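Local coordinates for protein CbbY (Rhodobacter sphaeroides, PDB 4UAS) that hydrolyses xylulose-1,5-bisphosphate, a potent Rubisco inhibitor, to xylulose 5-phosphate and phosphate as a selective magnesium-dependent sugar phosphatase, at residues A[19-30]-A[74-85]. Residues are numbered along the deposited sequence; the frame is centred on the assembly and turned at random.
Sequences LHRRAFNETFAA and IHRAKTERFVAL
Lys-78 NZ donates a hydrogen bond to His-20 ND1 at 2.8 Å, from a position tilted 20° out of the imidazole plane. The lysine reaches it through a bend at its second torsion, which lays the aliphatic chain over one face of the Phe-24 ring; CE stands 3.8 Å from the ring centroid, close to the normal, and NZ adds an off-centre cation-pi contact. One imidazole face is stacked, offset, on Phe-82, with planes 3° apart and centroids separated by 3.9 Å. His-20 NE2 is bound to OD1 of Asp-10, a magnesium ligand inferred to be the proton donor, so this histidine bridges the metal site and substrate-binding Lys-78. With an alanine here, the Lys-78 ammonium would probably lose this acceptor and the Phe-82 ring its stacking partner.

Helices 17-31 and 71-87 belong to the helical cap that HAD phosphatases of this type carry beside the Rossmann-like core; the axes of 19-30 and 74-85 approach to 8.5 Å at 127°, and the packing is knobs-into-holes. Ala-23 sits among Lys-78, Arg-81, Phe-82 and Leu-85. Thr-27 enters the next hole, its hydroxyl bonded back to Ala-23 O at 2.7 Å, while CG2 rests on Ala-77 CB. Further out along the interface, the Glu-26 carboxylate forms a salt bridge with Arg-22, NE to OE2. Leu-85 CD2 lies centrally over the Arg-22 guanidinium, 3.5 Å from CZ, and Leu-85 CB meets Leu-19 CD1.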
ATOM      1  N   LEU A  19       3.688   3.088 -11.528  1.00  9.51           N
ATOM      2  CA  LEU A  19       2.901   4.264 -11.772  1.00 10.17           C
ATOM      3  C   LEU A  19       3.268   5.389 -10.808  1.00  8.14           C
ATOM      4  O   LEU A  19       3.292   6.568 -11.210  1.00  9.44           O
ATOM      5  CB  LEU A  19       1.386   3.924 -11.728  1.00 10.48           C
ATOM      6  CG  LEU A  19       0.484   4.960 -12.436  1.00 12.23           C
ATOM      7  CD1 LEU A  19       0.663   4.846 -13.953  1.00 15.31           C
ATOM      8  CD2 LEU A  19      -0.973   4.675 -12.093  1.00 13.99           C
ATOM      9  N   HIS A  20       3.476   5.085  -9.537  1.00  7.69           N
ATOM     10  CA  HIS A  20       3.995   6.072  -8.624  1.00  7.99           C
ATOM     11  C   HIS A  20       5.303   6.645  -9.119  1.00  8.04           C
ATOM     12  O   HIS A  20       5.505   7.858  -9.073  1.00  8.34           O
ATOM     13  CB  HIS A  20       4.212   5.478  -7.222  1.00  7.74           C
ATOM     14  CG  HIS A  20       2.960   5.293  -6.425  1.00  8.29           C
ATOM     15  ND1 HIS A  20       2.234   6.349  -5.959  1.00  9.16           N
ATOM     16  CD2 HIS A  20       2.336   4.154  -6.019  1.00  8.82           C
ATOM     17  CE1 HIS A  20       1.189   5.859  -5.305  1.00  9.08           C
ATOM     18  NE2 HIS A  20       1.230   4.549  -5.315  1.00  9.84           N
ATOM     19  N   ARG A  21       6.245   5.809  -9.569  1.00  7.78           N
ATOM     20  CA  ARG A  21       7.539   6.279 -10.064  1.00  7.76           C
ATOM     21  C   ARG A  21       7.369   7.222 -11.223  1.00  7.63           C
ATOM     22  O   ARG A  21       7.996   8.307 -11.265  1.00  9.10           O
ATOM     23  CB  ARG A  21       8.442   5.106 -10.407  1.00  7.86           C
ATOM     24  CG  ARG A  21       9.888   5.540 -10.746  1.00  8.93           C
ATOM     25  CD  ARG A  21      10.797   4.344 -11.018  1.00  8.68           C
ATOM     26  NE  ARG A  21      10.518   3.635 -12.247  1.00  7.98           N
ATOM     27  CZ  ARG A  21      11.097   3.870 -13.422  1.00  8.39           C
ATOM     28  NH1 ARG A  21      11.985   4.822 -13.572  1.00  9.15           N
ATOM     29  NH2 ARG A  21      10.775   3.116 -14.456  1.00 10.62           N
ATOM     30  N   ARG A  22       6.478   6.903 -12.151  1.00  8.25           N
ATOM     31  CA  ARG A  22       6.167   7.772 -13.273  1.00  8.74           C
ATOM     32  C   ARG A  22       5.631   9.098 -12.745  1.00  8.88           C
ATOM     33  O   ARG A  22       6.006  10.168 -13.235  1.00  9.37           O
ATOM     34  CB  ARG A  22       5.168   7.101 -14.223  1.00  9.73           C
ATOM     35  CG  ARG A  22       4.674   7.976 -15.369  1.00 10.82           C
ATOM     36  CD  ARG A  22       3.755   7.216 -16.328  1.00 12.96           C
ATOM     37  NE  ARG A  22       3.282   8.171 -17.328  1.00 15.82           N
ATOM     38  CZ  ARG A  22       2.282   7.890 -18.171  1.00 17.84           C
ATOM     39  NH1 ARG A  22       1.708   6.742 -18.130  1.00 21.38           N
ATOM     40  NH2 ARG A  22       1.848   8.803 -18.991  1.00 23.33           N
ATOM     41  N   ALA A  23       4.673   9.069 -11.816  1.00  8.85           N
ATOM     42  CA  ALA A  23       4.098  10.294 -11.296  1.00  9.05           C
ATOM     43  C   ALA A  23       5.184  11.159 -10.646  1.00  8.13           C
ATOM     44  O   ALA A  23       5.192  12.386 -10.787  1.00  9.58           O
ATOM     45  CB  ALA A  23       3.006   9.996 -10.310  1.00  9.38           C
ATOM     46  N   PHE A  24       6.111  10.552  -9.862  1.00  8.06           N
ATOM     47  CA  PHE A  24       7.207  11.310  -9.306  1.00  7.73           C
ATOM     48  C   PHE A  24       8.025  11.970 -10.407  1.00  8.17           C
ATOM     49  O   PHE A  24       8.287  13.174 -10.390  1.00  9.05           O
ATOM     50  CB  PHE A  24       8.127  10.443  -8.436  1.00  8.34           C
ATOM     51  CG  PHE A  24       7.628  10.128  -7.041  1.00  8.65           C
ATOM     52  CD1 PHE A  24       7.596  11.134  -6.099  1.00  9.10           C
ATOM     53  CD2 PHE A  24       7.256   8.848  -6.672  1.00  8.16           C
ATOM     54  CE1 PHE A  24       7.194  10.862  -4.786  1.00 10.51           C
ATOM     55  CE2 PHE A  24       6.843   8.586  -5.392  1.00  8.99           C
ATOM     56  CZ  PHE A  24       6.813   9.586  -4.429  1.00 10.47           C
ATOM     57  N   ASN A  25       8.493  11.169 -11.382  1.00  8.63           N
ATOM     58  CA  ASN A  25       9.403  11.719 -12.386  1.00  9.28           C
ATOM     59  C   ASN A  25       8.752  12.780 -13.231  1.00  9.09           C
ATOM     60  O   ASN A  25       9.375  13.800 -13.568  1.00 10.28           O
ATOM     61  CB  ASN A  25       9.969  10.577 -13.242  1.00  9.24           C
ATOM     62  CG  ASN A  25      10.956   9.749 -12.486  1.00  8.71           C
ATOM     63  OD1 ASN A  25      11.699  10.285 -11.655  1.00  9.99           O
ATOM     64  ND2 ASN A  25      11.048   8.476 -12.794  1.00  8.71           N
ATOM     65  N   GLU A  26       7.478  12.586 -13.617  1.00 10.13           N
ATOM     66  CA  GLU A  26       6.772  13.613 -14.372  1.00 10.94           C
ATOM     67  C   GLU A  26       6.594  14.894 -13.581  1.00 10.84           C
ATOM     68  O   GLU A  26       6.607  15.976 -14.135  1.00 12.84           O
ATOM     69  CB  GLU A  26       5.478  13.020 -14.923  1.00 13.25           C
ATOM     70  CG  GLU A  26       5.674  11.990 -16.007  1.00 15.08           C
ATOM     71  CD  GLU A  26       4.412  11.482 -16.657  1.00 19.74           C
ATOM     72  OE1 GLU A  26       3.304  11.877 -16.239  1.00 23.92           O
ATOM     73  OE2 GLU A  26       4.555  10.654 -17.595  1.00 22.57           O
ATOM     74  N   THR A  27       6.366  14.749 -12.282  1.00 10.40           N
ATOM     75  CA  THR A  27       6.228  15.910 -11.398  1.00 11.51           C
ATOM     76  C   THR A  27       7.555  16.684 -11.342  1.00 10.29           C
ATOM     77  O   THR A  27       7.608  17.898 -11.449  1.00 11.89           O
ATOM     78  CB  THR A  27       5.744  15.483 -10.031  1.00 10.97           C
ATOM     79  OG1 THR A  27       4.458  14.914 -10.122  1.00 14.04           O
ATOM     80  CG2 THR A  27       5.676  16.713  -9.104  1.00 13.49           C
ATOM     81  N   PHE A  28       8.620  15.954 -11.199  1.00  9.74           N
ATOM     82  CA  PHE A  28       9.943  16.571 -11.135  1.00 10.12           C
ATOM     83  C   PHE A  28      10.206  17.349 -12.442  1.00 10.91           C
ATOM     84  O   PHE A  28      10.672  18.479 -12.411  1.00 12.23           O
ATOM     85  CB  PHE A  28      11.025  15.520 -10.938  1.00 10.82           C
ATOM     86  CG  PHE A  28      10.922  14.722  -9.621  1.00 10.48           C
ATOM     87  CD1 PHE A  28      10.200  15.167  -8.545  1.00 10.32           C
ATOM     88  CD2 PHE A  28      11.577  13.513  -9.539  1.00 10.67           C
ATOM     89  CE1 PHE A  28      10.121  14.398  -7.396  1.00 11.71           C
ATOM     90  CE2 PHE A  28      11.490  12.734  -8.421  1.00 10.84           C
ATOM     91  CZ  PHE A  28      10.758  13.175  -7.322  1.00 10.77           C
ATOM     92  N   ALA A  29       9.898  16.737 -13.597  1.00 11.01           N
ATOM     93  CA  ALA A  29      10.137  17.434 -14.847  1.00 12.68           C
ATOM     94  C   ALA A  29       9.285  18.692 -14.915  1.00 12.73           C
ATOM     95  O   ALA A  29       9.781  19.745 -15.364  1.00 14.40           O
ATOM     96  CB  ALA A  29       9.843  16.519 -16.035  1.00 13.49           C
ATOM     97  N   ALA A  30       8.016  18.608 -14.517  1.00 12.77           N
ATOM     98  CA  ALA A  30       7.146  19.758 -14.558  1.00 13.72           C
ATOM     99  C   ALA A  30       7.577  20.878 -13.656  1.00 13.63           C
ATOM    100  O   ALA A  30       7.351  22.069 -13.958  1.00 15.97           O
ATOM    101  CB  ALA A  30       5.706  19.329 -14.224  1.00 14.17           C
ATOM    102  N   ILE A  74       5.408  19.585  -3.322  1.00 11.66           N
ATOM    103  CA  ILE A  74       5.907  18.609  -4.330  1.00 11.54           C
ATOM    104  C   ILE A  74       5.045  17.339  -4.304  1.00 11.08           C
ATOM    105  O   ILE A  74       4.597  16.811  -5.331  1.00 11.81           O
ATOM    106  CB  ILE A  74       7.369  18.262  -4.143  1.00 10.90           C
ATOM    107  CG1 ILE A  74       8.264  19.536  -4.193  1.00 12.37           C
ATOM    108  CG2 ILE A  74       7.832  17.222  -5.169  1.00 11.62           C
ATOM    109  CD1 ILE A  74       9.692  19.321  -3.804  1.00 13.76           C
ATOM    110  N   HIS A  75       4.825  16.847  -3.084  1.00 11.40           N
ATOM    111  CA  HIS A  75       4.016  15.646  -2.878  1.00 11.25           C
ATOM    112  C   HIS A  75       2.588  15.828  -3.327  1.00 11.31           C
ATOM    113  O   HIS A  75       2.012  14.904  -3.951  1.00 12.42           O
ATOM    114  CB  HIS A  75       4.104  15.195  -1.442  1.00 11.87           C
ATOM    115  CG  HIS A  75       3.391  13.926  -1.133  1.00 15.13           C
ATOM    116  ND1 HIS A  75       2.320  13.887  -0.255  1.00 27.03           N
ATOM    117  CD2 HIS A  75       3.554  12.672  -1.589  1.00 16.87           C
ATOM    118  CE1 HIS A  75       1.828  12.664  -0.219  1.00 26.99           C
ATOM    119  NE2 HIS A  75       2.560  11.895  -1.012  1.00 19.86           N
ATOM    120  N   ARG A  76       1.987  16.988  -3.036  0.50 12.75           N
ATOM    121  CA  ARG A  76       0.620  17.244  -3.510  0.50 14.52           C
ATOM    122  C   ARG A  76       0.545  17.181  -5.031  0.50 13.85           C
ATOM    123  O   ARG A  76      -0.366  16.578  -5.600  0.50 14.62           O
ATOM    124  CB  ARG A  76       0.131  18.616  -2.993  0.50 15.60           C
ATOM    125  CG  ARG A  76      -1.250  19.043  -3.448  0.50 20.49           C
ATOM    126  CD  ARG A  76      -1.731  20.420  -2.903  0.50 25.34           C
ATOM    127  NE  ARG A  76      -0.717  21.163  -2.122  0.50 35.80           N
ATOM    128  CZ  ARG A  76      -0.343  20.858  -0.864  0.50 41.93           C
ATOM    129  NH1 ARG A  76       0.579  21.600  -0.230  0.50 42.90           N
ATOM    130  NH2 ARG A  76      -0.874  19.801  -0.222  0.50 39.66           N
ATOM    131  N   ALA A  77       1.502  17.816  -5.710  1.00 12.84           N
ATOM    132  CA  ALA A  77       1.512  17.803  -7.157  1.00 13.10           C
ATOM    133  C   ALA A  77       1.665  16.354  -7.703  1.00 11.68           C
ATOM    134  O   ALA A  77       1.011  15.963  -8.649  1.00 13.21           O
ATOM    135  CB  ALA A  77       2.636  18.693  -7.657  1.00 14.01           C
ATOM    136  N   LYS A  78       2.526  15.599  -7.063  1.00 11.95           N
ATOM    137  CA  LYS A  78       2.739  14.215  -7.486  1.00 10.36           C
ATOM    138  C   LYS A  78       1.500  13.357  -7.225  1.00 11.18           C
ATOM    139  O   LYS A  78       1.172  12.501  -8.053  1.00 11.46           O
ATOM    140  CB  LYS A  78       3.962  13.638  -6.774  1.00 10.35           C
ATOM    141  CG  LYS A  78       4.197  12.135  -7.027  1.00 10.19           C
ATOM    142  CD  LYS A  78       3.564  11.250  -5.929  1.00 10.55           C
ATOM    143  CE  LYS A  78       3.470   9.801  -6.345  1.00 10.79           C
ATOM    144  NZ  LYS A  78       2.937   8.955  -5.284  1.00 10.91           N
ATOM    145  N   THR A  79       0.774  13.621  -6.123  1.00 11.16           N
ATOM    146  CA  THR A  79      -0.456  12.919  -5.845  1.00 12.31           C
ATOM    147  C   THR A  79      -1.498  13.190  -6.882  1.00 12.39           C
ATOM    148  O   THR A  79      -2.147  12.273  -7.380  1.00 12.81           O
ATOM    149  CB  THR A  79      -0.932  13.227  -4.417  1.00 12.07           C
ATOM    150  OG1 THR A  79       0.046  12.812  -3.496  1.00 12.96           O
ATOM    151  CG2 THR A  79      -2.276  12.548  -4.104  1.00 13.43           C
ATOM    152  N   GLU A  80      -1.667  14.468  -7.223  1.00 12.63           N
ATOM    153  CA  GLU A  80      -2.601  14.843  -8.279  1.00 14.62           C
ATOM    154  C   GLU A  80      -2.265  14.105  -9.575  1.00 14.02           C
ATOM    155  O   GLU A  80      -3.156  13.611 -10.289  1.00 14.42           O
ATOM    156  CB  GLU A  80      -2.579  16.331  -8.473  1.00 16.44           C
ATOM    157  CG  GLU A  80      -3.160  17.105  -7.272  1.00 22.33           C
ATOM    158  CD  GLU A  80      -2.929  18.591  -7.345  1.00 35.16           C
ATOM    159  OE1 GLU A  80      -2.287  19.071  -8.327  1.00 45.18           O
ATOM    160  OE2 GLU A  80      -3.358  19.286  -6.403  1.00 37.24           O
ATOM    161  N   ARG A  81      -0.971  14.013  -9.916  0.50 13.92           N
ATOM    162  CA  ARG A  81      -0.572  13.319 -11.142  0.50 14.40           C
ATOM    163  C   ARG A  81      -0.883  11.822 -11.055  0.50 11.91           C
ATOM    164  O   ARG A  81      -1.379  11.260 -12.031  0.50 13.45           O
ATOM    165  CB  ARG A  81       0.900  13.571 -11.502  0.50 15.37           C
ATOM    166  CG  ARG A  81       1.253  14.965 -12.004  0.50 19.30           C
ATOM    167  CD  ARG A  81       2.694  15.155 -12.485  0.50 22.02           C
ATOM    168  NE  ARG A  81       2.864  16.462 -13.070  0.50 20.88           N
ATOM    169  CZ  ARG A  81       2.795  16.703 -14.388  0.50 22.84           C
ATOM    170  NH1 ARG A  81       2.948  17.945 -14.841  0.50 27.80           N
ATOM    171  NH2 ARG A  81       2.635  15.716 -15.274  0.50 27.05           N
ATOM    172  N   PHE A  82      -0.585  11.204  -9.922  1.00 11.23           N
ATOM    173  CA  PHE A  82      -0.916   9.787  -9.755  1.00 10.58           C
ATOM    174  C   PHE A  82      -2.418   9.530  -9.897  1.00 10.45           C
ATOM    175  O   PHE A  82      -2.829   8.573 -10.549  1.00 10.72           O
ATOM    176  CB  PHE A  82      -0.441   9.309  -8.400  1.00 10.98           C
ATOM    177  CG  PHE A  82      -0.725   7.845  -8.140  1.00 10.04           C
ATOM    178  CD1 PHE A  82       0.115   6.852  -8.643  1.00 10.61           C
ATOM    179  CD2 PHE A  82      -1.842   7.447  -7.450  1.00 10.36           C
ATOM    180  CE1 PHE A  82      -0.131   5.565  -8.392  1.00 11.17           C
ATOM    181  CE2 PHE A  82      -2.088   6.162  -7.216  1.00 11.97           C
ATOM    182  CZ  PHE A  82      -1.261   5.201  -7.677  1.00 11.40           C
ATOM    183  N   VAL A  83      -3.231  10.370  -9.249  1.00 10.91           N
ATOM    184  CA  VAL A  83      -4.664  10.222  -9.345  1.00 11.04           C
ATOM    185  C   VAL A  83      -5.136  10.270 -10.815  1.00 11.07           C
ATOM    186  O   VAL A  83      -5.979   9.496 -11.243  1.00 11.49           O
ATOM    187  CB  VAL A  83      -5.346  11.281  -8.455  1.00 11.63           C
ATOM    188  CG1 VAL A  83      -6.867  11.413  -8.746  1.00 13.27           C
ATOM    189  CG2 VAL A  83      -5.117  10.972  -6.987  1.00 11.78           C
ATOM    190  N   ALA A  84      -4.583  11.218 -11.587  1.00 12.17           N
ATOM    191  CA  ALA A  84      -4.947  11.344 -12.995  1.00 13.77           C
ATOM    192  C   ALA A  84      -4.493  10.110 -13.784  1.00 13.28           C
ATOM    193  O   ALA A  84      -5.244   9.561 -14.603  1.00 15.00           O
ATOM    194  CB  ALA A  84      -4.381  12.600 -13.628  1.00 14.80           C
ATOM    195  N   LEU A  85      -3.275   9.630 -13.500  1.00 12.83           N
ATOM    196  CA  LEU A  85      -2.770   8.446 -14.210  1.00 13.08           C
ATOM    197  C   LEU A  85      -3.596   7.211 -13.903  1.00 11.73           C
ATOM    198  O   LEU A  85      -3.874   6.407 -14.798  1.00 14.74           O
ATOM    199  CB  LEU A  85      -1.295   8.228 -13.913  1.00 13.48           C
ATOM    200  CG  LEU A  85      -0.261   9.196 -14.499  1.00 16.47           C
ATOM    201  CD1 LEU A  85       1.099   9.051 -13.814  1.00 17.66           C
ATOM    202  CD2 LEU A  85      -0.171   8.989 -15.986  1.00 20.09           C
TER
HETATM  203  O   HOH W   1       1.262  12.840 -15.303  1.00 36.89           O